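Local coordinates for protein interleukin-20 receptor subunit beta (Homo sapiens, PDB 6DF3) that forms one half of heterodimeric cell-surface receptors, pairing with IL20RA to bind IL-19, IL-20 and IL-24 and with IL22RA1 to bind IL-20 and IL-24, at residues C[76-80]-C[90-94]; C[105-109]-C[182-186]. The protein carries 1 engineered substitution. One frame throughout, in Å; residues are numbered along the deposited sequence.

How the contacts relate
From the N terminus the chain first builds one fibronectin type III domain, where strand 74-83 turns back into strand 86-98. Contact 1 ties these neighbours together across nine intervening residues and so closes a beta hairpin. Contact 2 closes a far longer loop of 72 residues: the loop after strand 86-98, residues 105-109, lies against the irregular residues 182-186 within the broken strand 180-189, both in the second fibronectin type III domain. The two contacts follow in series, neither nested nor crossed, with centres about 33 Å apart and on opposite sides of the chain's centre. Each keeps within its own domain of the extracellular part of the receptor.

Contact 1: residues C[76-80]-C[90-94]; sequences NLRVR and WSILK
Arg-78 and Arg-80 hold the indole of Trp-90 between them, one over each ring face. The Arg-78 guanidinium lies flat on the ring, planes 5° apart, with CZ 3.5 Å from the centroid of the five-membered ring in a cation-pi stack. Arg-78 CG sits between the backbone N and the carbonyl carbon (chi1 64°), and the extended chain beyond runs across the indole. On the opposite face Arg-80 CD makes a CH-pi contact, 3.6 Å from the centroid of the six-membered ring. Backbone polar groups pair as in an antiparallel sheet: Val-79 N to Ser-91 O at 2.9 Å, Ser-91 N to Val-79 O at 3.0 Å, and Leu-93 N to Leu-77 O at 2.9 Å. A water donates to Leu-93 O (2.7 Å) and accepts a weak bond from Leu-77 N. Leu-77 and Leu-93 lie side by side, CD1 to CD2 4.0 Å. Ser-91 OG has its partner outside the segments, bonding to Pro-4 O. Stacked on Trp-90, in cation-pi contact with Trp-49 and salt-bridged to Glu-35, the Arg-78 guanidinium is probably restricted in rotation; this one polar side chain links strands 31-37, 74-83 and 86-98 of the first fibronectin type III domain.

Contact 2: residues C[105-109]-C[182-186]; sequences TRPGM and SAFSQ
Ser-182 presses CB against the carbonyl of Thr-105, 3.1 Å from its O, and this end of the contact is the tight one. Its OG, set between the backbone N and the carbonyl carbon (chi1 81°), donates to Ala-183 O at 2.8 Å, also bonds to Thr-173 N, and lies 3.7 Å from Pro-107 CD. Loss of this hydroxyl, as with an alanine here, is likely to leave Ala-183 O short of a donor and Thr-173 N of an acceptor, with a small gap beside the Pro-107 ring. Further along, Ser-185 CB rests 3.5 Å from Pro-107 O, while Ser-185 OG is bonded to Ala-171 N. Pro-107 and Met-109 both touch Ala-171 as well, so strand 167-175 backs this side. The other side is loose: exposed Arg-106 meets its partners mainly through CB, 3.8 Å from Phe-184 O, and the side chain of exposed Gln-186 stays more than 5 Å from residues 105-109. The backbones are not paired as a sheet. Direct contact between the two segments of the second fibronectin type III domain is thus by van der Waals packing, whereas both serine hydroxyls of residues 182-186 bond to strand 167-175, against which both segments lie.

Contact 1: residues C[76-80]-C[90-94]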
ATOM      1  N   ASN C  76      -4.253  18.116 -15.095  1.00 42.60           N
ATOM      2  CA  ASN C  76      -3.813  18.845 -16.228  1.00 43.31           C
ATOM      3  C   ASN C  76      -2.552  18.237 -16.738  1.00 42.65           C
ATOM      4  O   ASN C  76      -1.706  17.813 -15.972  1.00 41.24           O
ATOM      5  CB  ASN C  76      -3.521  20.309 -15.850  1.00 46.19           C
ATOM      6  CG  ASN C  76      -4.718  21.006 -15.240  1.00 48.12           C
ATOM      7  OD1 ASN C  76      -5.850  20.662 -15.525  1.00 52.56           O
ATOM      8  ND2 ASN C  76      -4.452  21.955 -14.347  1.00 48.11           N
ATOM      9  N   LEU C  77      -2.408  18.276 -18.045  1.00 43.46           N
ATOM     10  CA  LEU C  77      -1.244  17.761 -18.747  1.00 44.89           C
ATOM     11  C   LEU C  77      -0.875  18.791 -19.832  1.00 48.22           C
ATOM     12  O   LEU C  77      -1.740  19.449 -20.384  1.00 47.96           O
ATOM     13  CB  LEU C  77      -1.624  16.444 -19.357  1.00 48.07           C
ATOM     14  CG  LEU C  77      -1.767  15.281 -18.365  1.00 47.87           C
ATOM     15  CD1 LEU C  77      -2.605  14.200 -19.018  1.00 50.91           C
ATOM     16  CD2 LEU C  77      -0.376  14.770 -18.071  1.00 51.17           C
ATOM     17  N   ARG C  78       0.419  19.005 -20.045  1.00 47.93           N
ATOM     18  CA  ARG C  78       0.883  19.829 -21.124  1.00 51.15           C
ATOM     19  C   ARG C  78       2.102  19.243 -21.803  1.00 52.86           C
ATOM     20  O   ARG C  78       2.893  18.537 -21.196  1.00 53.63           O
ATOM     21  CB  ARG C  78       1.202  21.216 -20.624  1.00 52.51           C
ATOM     22  CG  ARG C  78       2.320  21.292 -19.624  1.00 51.20           C
ATOM     23  CD  ARG C  78       2.589  22.753 -19.232  1.00 51.69           C
ATOM     24  NE  ARG C  78       3.829  22.875 -18.502  1.00 52.05           N
ATOM     25  CZ  ARG C  78       4.271  24.016 -17.989  1.00 55.94           C
ATOM     26  NH1 ARG C  78       3.615  25.144 -18.157  1.00 55.68           N
ATOM     27  NH2 ARG C  78       5.390  24.024 -17.313  1.00 56.80           N
ATOM     28  N   VAL C  79       2.285  19.579 -23.047  1.00 54.14           N
ATOM     29  CA  VAL C  79       3.365  18.981 -23.825  1.00 57.20           C
ATOM     30  C   VAL C  79       4.035  20.009 -24.713  1.00 60.58           C
ATOM     31  O   VAL C  79       3.400  20.948 -25.168  1.00 56.78           O
ATOM     32  CB  VAL C  79       2.846  17.830 -24.673  1.00 59.72           C
ATOM     33  CG1 VAL C  79       1.840  18.339 -25.696  1.00 63.11           C
ATOM     34  CG2 VAL C  79       3.993  17.086 -25.377  1.00 62.07           C
ATOM     35  N   ARG C  80       5.326  19.863 -24.945  1.00 63.53           N
ATOM     36  CA  ARG C  80       5.979  20.760 -25.895  1.00 67.79           C
ATOM     37  C   ARG C  80       6.987  20.003 -26.718  1.00 71.38           C
ATOM     38  O   ARG C  80       7.366  18.885 -26.383  1.00 69.65           O
ATOM     39  CB  ARG C  80       6.646  21.925 -25.169  1.00 70.81           C
ATOM     40  CG  ARG C  80       7.955  21.595 -24.445  1.00 74.04           C
ATOM     41  CD  ARG C  80       8.603  22.816 -23.799  1.00 77.73           C
ATOM     42  NE  ARG C  80       9.638  22.369 -22.868  1.00 82.58           N
ATOM     43  CZ  ARG C  80      10.332  23.161 -22.051  1.00 84.02           C
ATOM     44  NH1 ARG C  80      10.162  24.476 -22.052  1.00 79.76           N
ATOM     45  NH2 ARG C  80      11.224  22.613 -21.226  1.00 87.65           N
ATOM     46  N   TRP C  90       4.130  25.770 -24.689  1.00 70.00           N
ATOM     47  CA  TRP C  90       3.433  24.605 -24.106  1.00 64.99           C
ATOM     48  C   TRP C  90       2.030  24.499 -24.684  1.00 64.72           C
ATOM     49  O   TRP C  90       1.383  25.513 -24.865  1.00 65.78           O
ATOM     50  CB  TRP C  90       3.303  24.721 -22.592  1.00 62.70           C
ATOM     51  CG  TRP C  90       4.571  24.551 -21.837  1.00 62.77           C
ATOM     52  CD1 TRP C  90       5.320  25.548 -21.265  1.00 61.72           C
ATOM     53  CD2 TRP C  90       5.264  23.307 -21.564  1.00 59.92           C
ATOM     54  NE1 TRP C  90       6.411  25.008 -20.662  1.00 63.13           N
ATOM     55  CE2 TRP C  90       6.391  23.634 -20.789  1.00 59.81           C
ATOM     56  CE3 TRP C  90       5.028  21.965 -21.887  1.00 59.03           C
ATOM     57  CZ2 TRP C  90       7.305  22.674 -20.357  1.00 59.10           C
ATOM     58  CZ3 TRP C  90       5.943  20.999 -21.449  1.00 60.02           C
ATOM     59  CH2 TRP C  90       7.089  21.374 -20.718  1.00 58.89           C
ATOM     60  N   SER C  91       1.564  23.277 -24.929  1.00 60.42           N
ATOM     61  CA  SER C  91       0.171  23.025 -25.299  1.00 61.59           C
ATOM     62  C   SER C  91      -0.513  22.285 -24.121  1.00 56.80           C
ATOM     63  O   SER C  91      -0.003  21.234 -23.693  1.00 54.89           O
ATOM     64  CB  SER C  91       0.045  22.085 -26.507  1.00 61.85           C
ATOM     65  OG  SER C  91       0.183  22.678 -27.747  1.00 69.81           O
ATOM     66  N   ILE C  92      -1.661  22.800 -23.691  1.00 53.43           N
ATOM     67  CA  ILE C  92      -2.361  22.304 -22.569  1.00 56.17           C
ATOM     68  C   ILE C  92      -3.494  21.414 -23.010  1.00 54.68           C
ATOM     69  O   ILE C  92      -4.190  21.735 -23.855  1.00 55.34           O
ATOM     70  CB  ILE C  92      -2.807  23.460 -21.670  1.00 59.42           C
ATOM     71  CG1 ILE C  92      -1.546  24.229 -21.280  1.00 65.39           C
ATOM     72  CG2 ILE C  92      -3.452  22.972 -20.383  1.00 57.15           C
ATOM     73  CD1 ILE C  92      -1.856  25.413 -20.404  1.00 71.42           C
ATOM     74  N   LEU C  93      -3.643  20.245 -22.416  1.00 52.78           N
ATOM     75  CA  LEU C  93      -4.841  19.417 -22.649  1.00 54.27           C
ATOM     76  C   LEU C  93      -6.124  20.216 -22.297  1.00 52.01           C
ATOM     77  O   LEU C  93      -6.186  20.815 -21.260  1.00 53.80           O
ATOM     78  CB  LEU C  93      -4.736  18.133 -21.818  1.00 50.94           C
ATOM     79  CG  LEU C  93      -5.843  17.127 -21.876  1.00 51.30           C
ATOM     80  CD1 LEU C  93      -5.770  16.453 -23.205  1.00 54.91           C
ATOM     81  CD2 LEU C  93      -5.723  16.121 -20.726  1.00 50.41           C
ATOM     82  N   LYS C  94      -7.115  20.197 -23.174  1.00 55.34           N
ATOM     83  CA  LYS C  94      -8.273  21.101 -23.117  1.00 61.25           C
ATOM     84  C   LYS C  94      -9.127  20.754 -21.896  1.00 61.52           C
ATOM     85  O   LYS C  94      -9.370  21.633 -21.079  1.00 61.75           O
ATOM     86  CB  LYS C  94      -9.121  21.010 -24.415  1.00 70.99           C
ATOM     87  CG  LYS C  94     -10.102  22.174 -24.613  1.00 82.24           C
ATOM     88  CD  LYS C  94     -10.983  22.064 -25.879  1.00 92.40           C
ATOM     89  CE  LYS C  94     -10.191  21.966 -27.197  1.00 97.88           C
ATOM     90  NZ  LYS C  94      -9.267  23.102 -27.503  1.00 97.44           N
TER
HETATM   91  O   HOH W   1      -5.074  20.006 -18.975  1.00 52.60           O

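Contact 2: residues C[105-109]-C[182-186]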
ATOM      1  N   THR C 105     -12.840  -2.590 -20.134  1.00 61.83           N
ATOM      2  CA  THR C 105     -13.358  -3.559 -21.071  1.00 66.88           C
ATOM      3  C   THR C 105     -13.828  -4.788 -20.287  1.00 69.75           C
ATOM      4  O   THR C 105     -13.562  -4.988 -19.071  1.00 61.76           O
ATOM      5  CB  THR C 105     -12.314  -3.851 -22.181  1.00 68.44           C
ATOM      6  OG1 THR C 105     -11.028  -3.962 -21.607  1.00 75.25           O
ATOM      7  CG2 THR C 105     -12.133  -2.659 -23.096  1.00 70.80           C
ATOM      8  N   ARG C 106     -14.648  -5.575 -20.943  1.00 72.57           N
ATOM      9  CA  ARG C 106     -14.827  -6.913 -20.479  1.00 75.69           C
ATOM     10  C   ARG C 106     -13.508  -7.777 -20.508  1.00 75.47           C
ATOM     11  O   ARG C 106     -12.707  -7.708 -21.460  1.00 67.71           O
ATOM     12  CB  ARG C 106     -15.962  -7.545 -21.207  1.00 80.92           C
ATOM     13  CG  ARG C 106     -15.752  -7.722 -22.674  1.00 87.33           C
ATOM     14  CD  ARG C 106     -17.100  -7.463 -23.322  1.00 92.53           C
ATOM     15  NE  ARG C 106     -17.175  -7.962 -24.660  1.00 95.23           N
ATOM     16  CZ  ARG C 106     -18.098  -7.585 -25.523  1.00105.58           C
ATOM     17  NH1 ARG C 106     -19.009  -6.655 -25.215  1.00108.24           N
ATOM     18  NH2 ARG C 106     -18.106  -8.138 -26.726  1.00113.28           N
ATOM     19  N   PRO C 107     -13.258  -8.556 -19.402  1.00 76.70           N
ATOM     20  CA  PRO C 107     -11.986  -9.270 -19.324  1.00 75.17           C
ATOM     21  C   PRO C 107     -11.947 -10.445 -20.271  1.00 75.74           C
ATOM     22  O   PRO C 107     -12.962 -11.147 -20.415  1.00 77.06           O
ATOM     23  CB  PRO C 107     -11.927  -9.743 -17.835  1.00 77.15           C
ATOM     24  CG  PRO C 107     -13.384  -9.889 -17.428  1.00 78.31           C
ATOM     25  CD  PRO C 107     -14.074  -8.745 -18.177  1.00 78.48           C
ATOM     26  N   GLY C 108     -10.778 -10.681 -20.873  1.00 76.01           N
ATOM     27  CA  GLY C 108     -10.495 -11.937 -21.588  1.00 78.96           C
ATOM     28  C   GLY C 108     -10.335 -13.076 -20.577  1.00 84.45           C
ATOM     29  O   GLY C 108     -10.145 -12.843 -19.363  1.00 84.67           O
ATOM     30  N   MET C 109     -10.412 -14.310 -21.049  1.00 88.72           N
ATOM     31  CA  MET C 109     -10.875 -15.399 -20.187  1.00 92.42           C
ATOM     32  C   MET C 109     -10.814 -16.675 -20.942  1.00 92.60           C
ATOM     33  O   MET C 109     -11.345 -16.744 -22.024  1.00 92.95           O
ATOM     34  CB  MET C 109     -12.344 -15.175 -19.778  1.00 94.39           C
ATOM     35  CG  MET C 109     -12.971 -16.325 -19.017  1.00 99.33           C
ATOM     36  SD  MET C 109     -14.729 -16.609 -19.338  1.00109.45           S
ATOM     37  CE  MET C 109     -15.425 -15.417 -18.202  1.00102.80           C
ATOM     38  N   SER C 182     -16.439  -3.333 -14.706  1.00 67.89           N
ATOM     39  CA  SER C 182     -16.735  -3.576 -16.128  1.00 69.57           C
ATOM     40  C   SER C 182     -18.055  -4.359 -16.374  1.00 73.72           C
ATOM     41  O   SER C 182     -18.668  -4.917 -15.464  1.00 73.17           O
ATOM     42  CB  SER C 182     -15.603  -4.351 -16.825  1.00 68.72           C
ATOM     43  OG  SER C 182     -15.655  -5.755 -16.609  1.00 70.80           O
ATOM     44  N   ALA C 183     -18.461  -4.396 -17.639  1.00 73.69           N
ATOM     45  CA  ALA C 183     -19.512  -5.298 -18.121  1.00 76.04           C
ATOM     46  C   ALA C 183     -19.007  -6.723 -17.931  1.00 77.35           C
ATOM     47  O   ALA C 183     -17.795  -6.941 -17.869  1.00 75.54           O
ATOM     48  CB  ALA C 183     -19.800  -5.047 -19.619  1.00 73.98           C
ATOM     49  N   PHE C 184     -19.922  -7.689 -17.873  1.00 83.62           N
ATOM     50  CA  PHE C 184     -19.535  -9.105 -17.908  1.00 85.06           C
ATOM     51  C   PHE C 184     -18.982  -9.480 -19.279  1.00 84.92           C
ATOM     52  O   PHE C 184     -19.345  -8.879 -20.281  1.00 88.93           O
ATOM     53  CB  PHE C 184     -20.710 -10.012 -17.525  1.00 89.86           C
ATOM     54  CG  PHE C 184     -20.960 -10.045 -16.049  1.00 92.31           C
ATOM     55  CD1 PHE C 184     -20.261 -10.959 -15.225  1.00 93.21           C
ATOM     56  CD2 PHE C 184     -21.828  -9.135 -15.452  1.00 92.89           C
ATOM     57  CE1 PHE C 184     -20.463 -10.987 -13.850  1.00 93.46           C
ATOM     58  CE2 PHE C 184     -22.032  -9.165 -14.064  1.00 95.16           C
ATOM     59  CZ  PHE C 184     -21.357 -10.100 -13.265  1.00 93.62           C
ATOM     60  N   SER C 185     -18.076 -10.452 -19.318  1.00 82.79           N
ATOM     61  CA  SER C 185     -17.623 -11.034 -20.583  1.00 84.77           C
ATOM     62  C   SER C 185     -18.730 -11.945 -21.155  1.00 89.57           C
ATOM     63  O   SER C 185     -19.739 -12.218 -20.472  1.00 90.40           O
ATOM     64  CB  SER C 185     -16.369 -11.877 -20.369  1.00 83.10           C
ATOM     65  OG  SER C 185     -16.685 -13.014 -19.552  1.00 82.34           O
ATOM     66  N   GLN C 186     -18.508 -12.455 -22.365  1.00 91.48           N
ATOM     67  CA  GLN C 186     -19.402 -13.467 -22.935  1.00 98.46           C
ATOM     68  C   GLN C 186     -19.477 -14.699 -22.003  1.00 99.81           C
ATOM     69  O   GLN C 186     -18.449 -15.153 -21.489  1.00 98.56           O
ATOM     70  CB  GLN C 186     -18.897 -13.910 -24.321  1.00102.96           C
ATOM     71  CG  GLN C 186     -19.356 -13.031 -25.487  1.00108.59           C
ATOM     72  CD  GLN C 186     -20.516 -13.631 -26.288  1.00113.93           C
ATOM     73  OE1 GLN C 186     -20.887 -14.803 -26.113  1.00115.05           O
ATOM     74  NE2 GLN C 186     -21.082 -12.823 -27.186  1.00116.61           N
TER